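PDB 5JLU: adhesin competence repressor from Streptococcus pyogenes serotype M3, which binds DNA as a zinc-responsive transcription regulator of the MarR family. Local coordinates for residues A[43-48]-A[109-114]; A[81-86]-A[102-107]. One frame throughout, in Å; residues are numbered along the deposited sequence.

Contact 1: residues A[43-48]-A[109-114]; sequences QEHILM and SEHTHH. With ZN (zinc ion), chain B.
Where Glu-44 and Met-48 meet His-111 and Thr-112, helix segments 43-48 and 109-114 cross almost at right angles (97°), their axes 9.6 Å apart at closest approach. This is a zinc site of a MarR-type winged helix-turn-helix protein, built between helix 41-52 and the long helix 105-127. His-45 NE2 and His-111 NE2 each bind the metal at 2.1 Å; His-115, one turn beyond His-111, supplies the third imidazole, and three waters complete the six ligands. Both rings bind the ion through NE2, and their planes stand at 90°: the edge of His-111 points at the face of His-45, offset toward its rim, and His-111 CE1 comes within 3.1 Å of His-45 NE2. The closeness of the two NE2 atoms reflects shared coordination, not a hydrogen bond.

Glu-44 lies over the His-111 ring. Its CB sits almost exactly above the ring centre, 3.6 Å from the centroid, in a CH-pi contact, while the carboxylate reaches over the CD2 side with its plane tilted 30° from the imidazole. Met-48 approaches by its terminal methyl. Its chain runs extended as far as SD and then bends at chi3, bringing CE to 3.6 Å from His-111 ND1 and beside Thr-112 OG1. On the other helix Thr-112 OG1 makes a weak hydrogen bond back to Ala-108 O. Glu-44 also serves the metal from the second shell: water 1, a zinc ligand, donates a hydrogen bond to Glu-44 OE1 across 2.5 Å.

Contact 2: residues A[81-86]-A[102-107]; sequences QDMLAG and ELAKPI
Asp-82, whose side chain meets Leu-103, has a left-handed backbone (phi 60°): it is the C-prime residue of the Schellman motif that ends helix 68-80, with Met-83 N bonded to Leu-78 O. From this turn the chain passes directly into strand 84-88 of the MarR wing, and the segment opposite, 102-107, leads from the wing's return strand 96-100 into helix 105-127.

Leu-103 reaches over the turn with one branch. Its CG lies opposite the backbone N (chi1 177°), and CD2 is set 3.5 Å from Asp-82 O, with Gln-81 O a little farther off and Asp-82 CB at 4.0 Å. Ala-104 makes the tighter approach: its CB comes to 3.2 Å from Met-83 O and packs against Met-83 CG at 3.7 Å. The Met-83 chain folds at chi2 (62°) and again at chi3, and SD rests near Ala-104 CA, 4.0 Å away. Met-83 is buried and also touches Leu-47, Leu-78, Val-37 and Leu-39.

Thr-101, just before the second segment, adds a polar tie: its OG1 hydrogen-bonds to Asp-82 O and weakly to Met-83 O, and its backbone pairs with Met-83. Between the segments themselves the contact is van der Waals, methyls laid against carbonyl oxygens and a thioether, so its hold depends on close fit, with directional bonding coming from the neighbouring Thr-101.

Both contacts draw on helix 105-127: contact 2 lies at its start, and contact 1 about two turns farther along, where His-111 sits, with His-115 a turn beyond; the third protein ligand, His-45, comes from helix 41-52. The contact centres are 11 Å apart, and the side chain of Ala-104 is about 10 Å from that of His-111, so contact 2 is not part of the metal site. Leu-47, in 43-48, joins them: its CD2 lies 3.8 Å from Leu-84 CD2 and its CD1 3.9 Å from Met-83 CG. One short helix, 41-52, thus carries a zinc ligand and also packs on the start of the wing.

Contact 1: residues A[43-48]-A[109-114]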
loop_
_atom_site.group_PDB
_atom_site.type_symbol
_atom_site.label_atom_id
_atom_site.label_comp_id
_atom_site.label_asym_id
_atom_site.label_seq_id
_atom_site.Cartn_x
_atom_site.Cartn_y
_atom_site.Cartn_z
ATOM N N GLN A 43 -4.689 -5.748 -10.177
ATOM C CA GLN A 43 -5.625 -6.650 -10.816
ATOM C C GLN A 43 -7.002 -6.536 -10.242
ATOM O O GLN A 43 -7.959 -6.514 -11.022
ATOM C CB GLN A 43 -5.137 -8.109 -10.772
ATOM C CG GLN A 43 -3.880 -8.377 -11.569
ATOM C CD GLN A 43 -3.373 -9.828 -11.329
ATOM O OE1 GLN A 43 -3.360 -10.331 -10.185
ATOM N NE2 GLN A 43 -3.028 -10.508 -12.400
ATOM N N GLU A 44 -7.138 -6.362 -8.921
ATOM C CA GLU A 44 -8.493 -6.184 -8.377
ATOM C C GLU A 44 -9.141 -4.882 -8.854
ATOM O O GLU A 44 -10.370 -4.828 -8.996
ATOM C CB GLU A 44 -8.502 -6.125 -6.840
ATOM C CG GLU A 44 -8.217 -7.429 -6.156
ATOM C CD GLU A 44 -7.970 -7.291 -4.633
ATOM O OE1 GLU A 44 -7.349 -6.316 -4.141
ATOM O OE2 GLU A 44 -8.450 -8.135 -3.889
ATOM N N HIS A 45 -8.336 -3.825 -9.054
ATOM C CA HIS A 45 -8.872 -2.564 -9.480
ATOM C C HIS A 45 -9.149 -2.517 -10.986
ATOM O O HIS A 45 -10.065 -1.830 -11.399
ATOM C CB HIS A 45 -8.050 -1.375 -8.967
ATOM C CG HIS A 45 -8.363 -1.161 -7.551
ATOM N ND1 HIS A 45 -9.346 -0.292 -7.154
ATOM C CD2 HIS A 45 -8.035 -1.893 -6.464
ATOM C CE1 HIS A 45 -9.563 -0.442 -5.863
ATOM N NE2 HIS A 45 -8.775 -1.404 -5.423
ATOM N N ILE A 46 -8.424 -3.320 -11.759
ATOM C CA ILE A 46 -8.839 -3.589 -13.137
ATOM C C ILE A 46 -10.219 -4.261 -13.151
ATOM O O ILE A 46 -11.142 -3.861 -13.901
ATOM C CB ILE A 46 -7.795 -4.444 -13.875
ATOM C CG1 ILE A 46 -6.585 -3.552 -14.148
ATOM C CG2 ILE A 46 -8.363 -5.065 -15.172
ATOM C CD1 ILE A 46 -5.354 -4.327 -14.636
ATOM N N LEU A 47 -10.364 -5.312 -12.376
ATOM C CA LEU A 47 -11.629 -6.009 -12.350
ATOM C C LEU A 47 -12.682 -5.009 -11.870
ATOM O O LEU A 47 -13.706 -4.911 -12.520
ATOM C CB LEU A 47 -11.588 -7.292 -11.500
ATOM C CG LEU A 47 -10.668 -8.447 -11.955
ATOM C CD1 LEU A 47 -10.687 -9.573 -10.943
ATOM C CD2 LEU A 47 -10.990 -9.040 -13.283
ATOM N N MET A 48 -12.427 -4.215 -10.805
ATOM C CA MET A 48 -13.435 -3.193 -10.389
ATOM C C MET A 48 -13.887 -2.279 -11.570
ATOM O O MET A 48 -15.087 -2.042 -11.792
ATOM C CB MET A 48 -12.911 -2.356 -9.217
ATOM C CG MET A 48 -13.798 -1.217 -8.750
ATOM S SD MET A 48 -13.182 -0.426 -7.244
ATOM C CE MET A 48 -13.770 -1.560 -6.057
ATOM N N SER A 109 -17.203 -8.427 -7.161
ATOM C CA SER A 109 -18.255 -7.946 -6.262
ATOM C C SER A 109 -17.828 -7.842 -4.861
ATOM O O SER A 109 -18.079 -6.852 -4.217
ATOM C CB SER A 109 -19.460 -8.895 -6.265
ATOM O OG SER A 109 -20.086 -8.710 -7.470
ATOM N N GLU A 110 -17.199 -8.888 -4.376
ATOM C CA GLU A 110 -16.602 -8.875 -3.032
ATOM C C GLU A 110 -15.548 -7.810 -2.747
ATOM O O GLU A 110 -15.431 -7.262 -1.627
ATOM C CB GLU A 110 -15.943 -10.228 -2.755
ATOM C CG GLU A 110 -15.246 -10.399 -1.394
ATOM C CD GLU A 110 -16.167 -10.188 -0.143
ATOM O OE1 GLU A 110 -15.621 -10.133 0.988
ATOM O OE2 GLU A 110 -17.424 -10.093 -0.251
ATOM N N HIS A 111 -14.677 -7.601 -3.707
ATOM C CA HIS A 111 -13.699 -6.548 -3.564
ATOM C C HIS A 111 -14.427 -5.191 -3.580
ATOM O O HIS A 111 -14.123 -4.338 -2.778
ATOM C CB HIS A 111 -12.667 -6.648 -4.677
ATOM C CG HIS A 111 -11.744 -5.500 -4.722
ATOM N ND1 HIS A 111 -11.818 -4.512 -5.687
ATOM C CD2 HIS A 111 -10.755 -5.143 -3.869
ATOM C CE1 HIS A 111 -10.868 -3.629 -5.448
ATOM N NE2 HIS A 111 -10.222 -3.985 -4.341
ATOM N N THR A 112 -15.441 -5.038 -4.427
ATOM C CA THR A 112 -16.205 -3.807 -4.477
ATOM C C THR A 112 -16.961 -3.549 -3.188
ATOM O O THR A 112 -17.156 -2.400 -2.792
ATOM C CB THR A 112 -17.161 -3.826 -5.654
ATOM O OG1 THR A 112 -16.415 -3.725 -6.853
ATOM C CG2 THR A 112 -18.170 -2.682 -5.643
ATOM N N HIS A 113 -17.367 -4.614 -2.525
ATOM C CA HIS A 113 -18.183 -4.501 -1.323
ATOM C C HIS A 113 -17.287 -4.121 -0.158
ATOM O O HIS A 113 -17.677 -3.296 0.680
ATOM C CB HIS A 113 -19.001 -5.798 -1.076
ATOM C CG HIS A 113 -19.613 -5.865 0.293
ATOM N ND1 HIS A 113 -20.741 -5.144 0.653
ATOM C CD2 HIS A 113 -19.210 -6.515 1.405
ATOM C CE1 HIS A 113 -21.007 -5.362 1.924
ATOM N NE2 HIS A 113 -20.099 -6.199 2.399
ATOM N N HIS A 114 -16.083 -4.690 -0.096
ATOM C CA HIS A 114 -15.070 -4.239 0.895
ATOM C C HIS A 114 -14.652 -2.752 0.745
ATOM O O HIS A 114 -14.385 -2.097 1.750
ATOM C CB HIS A 114 -13.813 -5.141 0.880
ATOM C CG HIS A 114 -14.033 -6.509 1.482
ATOM N ND1 HIS A 114 -12.994 -7.359 1.806
ATOM C CD2 HIS A 114 -15.172 -7.158 1.841
ATOM C CE1 HIS A 114 -13.480 -8.472 2.330
ATOM N NE2 HIS A 114 -14.800 -8.373 2.366
HETATM ZN ZN ZN B . -8.904 -2.494 -3.609
HETATM O O HOH W 1 -7.210 -3.814 -4.082
HETATM O O HOH W 2 -7.447 -1.116 -2.768
HETATM O O HOH W 3 -8.882 -3.368 -1.782
#

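Contact 2: residues A[81-86]-A[102-107]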
loop_
_atom_site.group_PDB
_atom_site.type_symbol
_atom_site.label_atom_id
_atom_site.label_comp_id
_atom_site.label_asym_id
_atom_site.label_seq_id
_atom_site.Cartn_x
_atom_site.Cartn_y
_atom_site.Cartn_z
ATOM N N GLN A 81 -5.717 -16.773 -15.638
ATOM C CA GLN A 81 -6.577 -17.310 -14.559
ATOM C C GLN A 81 -8.051 -17.345 -14.886
ATOM O O GLN A 81 -8.882 -17.465 -13.979
ATOM C CB GLN A 81 -6.328 -16.518 -13.282
ATOM C CG GLN A 81 -4.836 -16.563 -12.884
ATOM C CD GLN A 81 -4.569 -15.694 -11.627
ATOM O OE1 GLN A 81 -4.881 -16.098 -10.510
ATOM N NE2 GLN A 81 -4.017 -14.514 -11.814
ATOM N N ASP A 82 -8.388 -17.221 -16.173
ATOM C CA ASP A 82 -9.770 -17.295 -16.623
ATOM C C ASP A 82 -10.650 -16.211 -15.984
ATOM O O ASP A 82 -11.839 -16.433 -15.700
ATOM C CB ASP A 82 -10.324 -18.689 -16.305
ATOM C CG ASP A 82 -9.590 -19.798 -17.056
ATOM O OD1 ASP A 82 -9.352 -19.676 -18.289
ATOM O OD2 ASP A 82 -9.235 -20.801 -16.408
ATOM N N MET A 83 -10.076 -15.031 -15.782
ATOM C CA MET A 83 -10.792 -13.938 -15.108
ATOM C C MET A 83 -11.371 -12.930 -16.102
ATOM O O MET A 83 -12.359 -12.289 -15.828
ATOM C CB MET A 83 -9.808 -13.278 -14.121
ATOM C CG MET A 83 -10.372 -13.060 -12.753
ATOM S SD MET A 83 -10.835 -14.577 -11.935
ATOM C CE MET A 83 -9.533 -14.606 -10.730
ATOM N N LEU A 84 -10.731 -12.776 -17.251
ATOM C CA LEU A 84 -11.094 -11.781 -18.290
ATOM C C LEU A 84 -11.064 -12.434 -19.620
ATOM O O LEU A 84 -10.295 -13.343 -19.823
ATOM C CB LEU A 84 -10.026 -10.632 -18.431
ATOM C CG LEU A 84 -9.906 -9.600 -17.325
ATOM C CD1 LEU A 84 -8.920 -8.495 -17.545
ATOM C CD2 LEU A 84 -11.271 -9.032 -17.033
ATOM N N ALA A 85 -11.829 -11.881 -20.544
ATOM C CA ALA A 85 -11.770 -12.260 -21.929
ATOM C C ALA A 85 -11.781 -10.977 -22.741
ATOM O O ALA A 85 -12.438 -9.993 -22.388
ATOM C CB ALA A 85 -12.965 -13.131 -22.298
ATOM N N GLY A 86 -10.958 -10.989 -23.775
ATOM C CA GLY A 86 -10.774 -9.886 -24.674
ATOM C C GLY A 86 -11.586 -10.155 -25.935
ATOM O O GLY A 86 -11.690 -11.300 -26.383
ATOM N N GLU A 102 -17.590 -15.034 -16.129
ATOM C CA GLU A 102 -18.523 -15.388 -15.052
ATOM C C GLU A 102 -17.841 -15.648 -13.756
ATOM O O GLU A 102 -18.309 -15.217 -12.702
ATOM C CB GLU A 102 -19.370 -16.652 -15.400
ATOM C CG GLU A 102 -20.819 -16.503 -14.942
ATOM C CD GLU A 102 -21.457 -15.197 -15.424
ATOM O OE1 GLU A 102 -21.221 -14.791 -16.600
ATOM O OE2 GLU A 102 -22.174 -14.558 -14.614
ATOM N N LEU A 103 -16.755 -16.407 -13.842
ATOM C CA LEU A 103 -15.916 -16.725 -12.680
ATOM C C LEU A 103 -15.334 -15.484 -11.909
ATOM O O LEU A 103 -14.996 -15.569 -10.701
ATOM C CB LEU A 103 -14.759 -17.598 -13.177
ATOM C CG LEU A 103 -13.675 -18.044 -12.209
ATOM C CD1 LEU A 103 -14.264 -19.105 -11.295
ATOM C CD2 LEU A 103 -12.445 -18.576 -12.947
ATOM N N ALA A 104 -15.154 -14.365 -12.613
ATOM C CA ALA A 104 -14.540 -13.136 -11.993
ATOM C C ALA A 104 -15.553 -12.338 -11.209
ATOM O O ALA A 104 -15.193 -11.623 -10.296
ATOM C CB ALA A 104 -13.972 -12.261 -13.065
ATOM N N LYS A 105 -16.818 -12.444 -11.600
ATOM C CA LYS A 105 -17.870 -11.558 -11.088
ATOM C C LYS A 105 -18.065 -11.593 -9.587
ATOM O O LYS A 105 -18.108 -10.536 -8.988
ATOM C CB LYS A 105 -19.195 -11.776 -11.825
ATOM C CG LYS A 105 -19.147 -11.173 -13.220
ATOM C CD LYS A 105 -20.334 -11.513 -14.111
ATOM C CE LYS A 105 -19.975 -11.288 -15.575
ATOM N NZ LYS A 105 -21.057 -10.627 -16.356
ATOM N N PRO A 106 -18.141 -12.793 -8.976
ATOM C CA PRO A 106 -18.152 -12.838 -7.507
ATOM C C PRO A 106 -16.893 -12.288 -6.877
ATOM O O PRO A 106 -16.976 -11.744 -5.807
ATOM C CB PRO A 106 -18.244 -14.347 -7.175
ATOM C CG PRO A 106 -18.248 -15.082 -8.499
ATOM C CD PRO A 106 -18.600 -14.068 -9.555
ATOM N N ILE A 107 -15.739 -12.450 -7.537
ATOM C CA ILE A 107 -14.464 -11.964 -6.995
ATOM C C ILE A 107 -14.452 -10.453 -6.996
ATOM O O ILE A 107 -14.184 -9.834 -5.994
ATOM C CB ILE A 107 -13.264 -12.516 -7.766
ATOM C CG1 ILE A 107 -13.375 -14.052 -7.970
ATOM C CG2 ILE A 107 -11.981 -12.202 -7.016
ATOM C CD1 ILE A 107 -13.645 -14.840 -6.701
#